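Local coordinates for flagellar motor switch protein FliG (Thermotoga maritima, PDB 5TDY) that probably forms part of the flagellar motor switch complex that responds to chemotaxis proteins and sets rotation direction, represented here by its N-terminal domain, at residues Lys4-Asp7 with Gly8-Ala12; Glu34-Glu37 with Gln38-Glu42. All blocks are in the same frame, centred on the assembly; numbering follows the deposited sequence.

Interaction 1: Lys4-Asp7 with Gly8-Ala12; sequences KKID and GRRKA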
# COMPACT_ATOMS: atom_id res chain seq x y z
N LYS B 4 -0.62 -14.63 5.98
CA LYS B 4 -1.86 -14.01 5.52
C LYS B 4 -2.23 -12.89 6.51
O LYS B 4 -2.54 -11.76 6.09
CB LYS B 4 -2.97 -15.07 5.33
CG LYS B 4 -4.42 -14.72 5.68
CD LYS B 4 -4.92 -13.39 5.08
CE LYS B 4 -4.78 -13.30 3.58
NZ LYS B 4 -5.42 -12.03 3.08
N LYS B 5 -2.22 -13.17 7.82
CA LYS B 5 -2.46 -12.15 8.84
C LYS B 5 -1.12 -11.56 9.27
O LYS B 5 -0.30 -12.26 9.88
CB LYS B 5 -3.23 -12.71 10.03
CG LYS B 5 -4.12 -11.68 10.74
CD LYS B 5 -3.33 -10.60 11.47
CE LYS B 5 -4.23 -9.70 12.31
NZ LYS B 5 -4.90 -8.65 11.49
N ILE B 6 -0.92 -10.27 9.02
CA ILE B 6 0.36 -9.59 9.19
C ILE B 6 0.28 -8.65 10.39
O ILE B 6 -0.65 -7.84 10.49
CB ILE B 6 0.75 -8.82 7.92
CG1 ILE B 6 0.64 -9.75 6.70
CG2 ILE B 6 2.16 -8.22 8.05
CD1 ILE B 6 0.58 -9.03 5.37
N ASP B 7 1.26 -8.74 11.28
CA ASP B 7 1.36 -7.83 12.41
C ASP B 7 1.62 -6.40 11.93
O ASP B 7 2.23 -6.18 10.89
CB ASP B 7 2.48 -8.32 13.34
CG ASP B 7 2.89 -7.30 14.38
OD1 ASP B 7 2.22 -7.21 15.42
OD2 ASP B 7 3.89 -6.60 14.14
N GLY B 8 1.08 -5.42 12.66
CA GLY B 8 1.16 -4.04 12.20
C GLY B 8 2.58 -3.51 12.12
O GLY B 8 2.86 -2.60 11.33
N ARG B 9 3.48 -4.06 12.93
CA ARG B 9 4.88 -3.64 12.85
C ARG B 9 5.51 -4.12 11.55
O ARG B 9 6.23 -3.36 10.88
CB ARG B 9 5.65 -4.18 14.06
CG ARG B 9 5.26 -3.55 15.40
CD ARG B 9 5.87 -4.32 16.57
NE ARG B 9 5.19 -5.61 16.77
CZ ARG B 9 5.58 -6.54 17.65
NH1 ARG B 9 6.65 -6.33 18.41
NH2 ARG B 9 4.90 -7.67 17.76
N ARG B 10 5.23 -5.36 11.15
CA ARG B 10 5.75 -5.88 9.89
C ARG B 10 5.14 -5.15 8.69
O ARG B 10 5.83 -4.94 7.68
CB ARG B 10 5.48 -7.37 9.80
CG ARG B 10 5.98 -7.99 8.53
CD ARG B 10 6.01 -9.50 8.60
NE ARG B 10 6.48 -10.07 7.34
CZ ARG B 10 7.77 -10.23 7.04
NH1 ARG B 10 8.70 -9.88 7.91
NH2 ARG B 10 8.12 -10.75 5.87
N LYS B 11 3.86 -4.79 8.77
CA LYS B 11 3.25 -4.01 7.68
C LYS B 11 4.03 -2.72 7.44
O LYS B 11 4.36 -2.40 6.30
CB LYS B 11 1.79 -3.71 7.99
CG LYS B 11 0.88 -4.93 7.91
CD LYS B 11 -0.56 -4.52 7.75
CE LYS B 11 -1.32 -4.70 9.03
NZ LYS B 11 -2.77 -4.86 8.72
N ALA B 12 4.33 -1.98 8.51
CA ALA B 12 5.09 -0.74 8.33
C ALA B 12 6.47 -1.02 7.74
O ALA B 12 6.96 -0.25 6.91
CB ALA B 12 5.22 0.00 9.66
O HOH W 1 -3.45 -7.14 9.66
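Asp7 and Arg9 meet by two hydrogen bonds that end on one oxygen. Asp7 OD2 accepts from the backbone Arg9 N at 2.8 Å, which comes from above the carboxylate plane, 62° out of it, and from Arg9 NE at 3.1 Å, which arrives on the syn side from the other face. The second bond is also a salt bridge, although the carboxylate and guanidinium planes stand 71° apart, so the two groups do not lie flat side by side. With CG anti to the Asp7 backbone N (chi1 167°), the carboxylate is carried beside its own carbonyl carbon and forward over the first turn.

This is an N-cap: Asp7 is the residue just before helix 8-19, and a short acidic side chain suits it because it can fold forward over the first turn to an amide that has no carbonyl of a preceding turn to bond. The helix dipole would probably add to the attraction. Regular helical bonding begins at once, Lys11 N donating to Asp7 O at 3.0 Å.

Apolar contact comes from Ile6, whose branched side chain is buried. Its CG2 lies 3.5 Å from Lys11 CG and 3.8 Å from Arg10 CB, so the methyl packs against the aliphatic roots of two long basic chains, while Glu53 and Gln56 of helix 51-66 touch the same isoleucine. The charged ends go further: Arg10 NE forms a salt bridge with Glu53, and Lys11 NZ one with Glu60.

Water completes the polar set. One molecule donates to Ile6 O at 3.0 Å and accepts from Lys5 NZ and, at 2.6 Å, from Lys11 NZ, bridging two ammonium groups of like charge through a shared oxygen.

Interaction 2: Glu34-Glu37 with Gln38-Glu42; sequences ETVE and QLVVE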
# COMPACT_ATOMS: atom_id res chain seq x y z
N GLU B 34 12.76 8.10 18.54
CA GLU B 34 12.54 6.79 19.15
C GLU B 34 11.72 5.88 18.25
O GLU B 34 11.96 4.67 18.20
CB GLU B 34 11.87 6.94 20.52
CG GLU B 34 11.15 5.69 21.03
CD GLU B 34 12.07 4.59 21.58
OE1 GLU B 34 11.70 3.99 22.62
OE2 GLU B 34 13.15 4.30 20.99
N THR B 35 10.72 6.43 17.55
CA THR B 35 9.97 5.63 16.59
C THR B 35 10.88 5.10 15.50
O THR B 35 10.82 3.92 15.13
CB THR B 35 8.85 6.49 15.98
OG1 THR B 35 8.03 7.02 17.02
CG2 THR B 35 8.01 5.68 15.01
N VAL B 36 11.74 5.98 14.97
CA VAL B 36 12.65 5.60 13.88
C VAL B 36 13.55 4.46 14.31
O VAL B 36 13.84 3.55 13.52
CB VAL B 36 13.45 6.84 13.42
CG1 VAL B 36 14.54 6.45 12.40
CG2 VAL B 36 12.51 7.89 12.83
N GLU B 37 14.00 4.46 15.57
CA GLU B 37 14.92 3.42 16.02
C GLU B 37 14.23 2.07 16.09
O GLU B 37 14.82 1.04 15.74
CB GLU B 37 15.51 3.78 17.39
CG GLU B 37 16.62 4.81 17.35
CD GLU B 37 17.96 4.20 17.00
OE1 GLU B 37 18.35 3.22 17.67
OE2 GLU B 37 18.61 4.69 16.05
N GLN B 38 12.97 2.05 16.52
CA GLN B 38 12.24 0.80 16.55
C GLN B 38 11.92 0.31 15.15
O GLN B 38 11.96 -0.89 14.88
CB GLN B 38 10.96 0.96 17.38
CG GLN B 38 11.24 1.05 18.87
CD GLN B 38 10.03 1.53 19.66
OE1 GLN B 38 10.04 2.63 20.20
NE2 GLN B 38 8.99 0.70 19.72
N LEU B 39 11.64 1.24 14.23
CA LEU B 39 11.33 0.85 12.87
C LEU B 39 12.55 0.28 12.16
O LEU B 39 12.44 -0.71 11.44
CB LEU B 39 10.78 2.05 12.10
CG LEU B 39 9.30 2.40 12.17
CD1 LEU B 39 9.11 3.72 11.42
CD2 LEU B 39 8.44 1.29 11.52
N VAL B 40 13.73 0.88 12.37
CA VAL B 40 14.93 0.36 11.71
C VAL B 40 15.25 -1.03 12.23
O VAL B 40 15.79 -1.87 11.49
CB VAL B 40 16.16 1.31 11.83
CG1 VAL B 40 15.89 2.66 11.16
CG2 VAL B 40 16.57 1.51 13.27
N VAL B 41 14.91 -1.32 13.49
CA VAL B 41 15.10 -2.67 14.01
C VAL B 41 14.11 -3.64 13.36
O VAL B 41 14.47 -4.78 13.03
CB VAL B 41 14.97 -2.67 15.55
CG1 VAL B 41 14.76 -4.09 16.07
CG2 VAL B 41 16.23 -2.07 16.19
N GLU B 42 12.86 -3.22 13.17
CA GLU B 42 11.92 -4.08 12.46
C GLU B 42 12.34 -4.28 11.01
O GLU B 42 12.23 -5.39 10.47
CB GLU B 42 10.50 -3.50 12.52
CG GLU B 42 9.80 -3.73 13.84
CD GLU B 42 9.42 -5.19 14.07
OE1 GLU B 42 8.85 -5.83 13.14
OE2 GLU B 42 9.73 -5.69 15.17
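Glu34 holds CG anti to its backbone N (chi1 159°) and then bends at chi2, which turns its carboxylate along the helix toward Gln38. The glutamine sends CG to the other side, beside its backbone N (chi1 -73°), and runs extended beyond it, back toward the preceding turn. The two side chains therefore meet one turn apart, with carboxylate and amide planes 69° from parallel. A long, charged residue such as Glu34 is well suited to an outward helix face, whereas the long chain of Gln38 can lie against an aromatic side chain of a different protein in the assembly.

Backbone bonds of the i to i+4 kind join the two segments within helix 33-44. Leu39 N to Thr35 O and Val40 N to Val36 O are the shorter, each 2.9 Å; Gln38 N to Glu34 O and Val41 N to Glu37 O are longer, both 3.3 Å.

The helix is amphipathic, one of the set that builds the all-helical N-terminal domain of FliG. On its inner side Leu39 places CB 3.6 Å from Thr35 O, and its branched end packs on Ala12 and Leu16 of helix 8-19 and on Met28 of helix 21-28; a flexible aliphatic chain fills such a shared site well. Thr35 is buried with it, its hydroxyl hydrogen-bonded to Asp32 just before the helix.

Valines flank this side. Val36 CG1 and Val40 CG1 touch at 4.2 Å, one turn apart, and Val36 also meets Leu31 while Val40 reaches Met28. Val40 CG2 sits between its own backbone N and carbonyl carbon, and from there comes within 3.1 Å of Glu37 O, a close methyl-carbonyl approach on the outer flank.

From the N terminus, interaction 1 comes first: the extended lead-in 4-7 turns into helix 8-19. The chain then passes through helix 21-28 before interaction 2, inside helix 33-44. Neither contact closes a long loop; each joins adjoining segments, and they follow in series, with no nesting or crossing. In space their centres are about 15 Å apart, yet the helices touch: Ala12 CB packs 3.9 Å from Leu39 CD2, and Arg9 CB lies 3.7 Å from Glu42 OE1. Helix 8-19 is thus placed against helix 33-44, while residues of interaction 1 also reach helix 51-66, and both contacts border the chain of another protein.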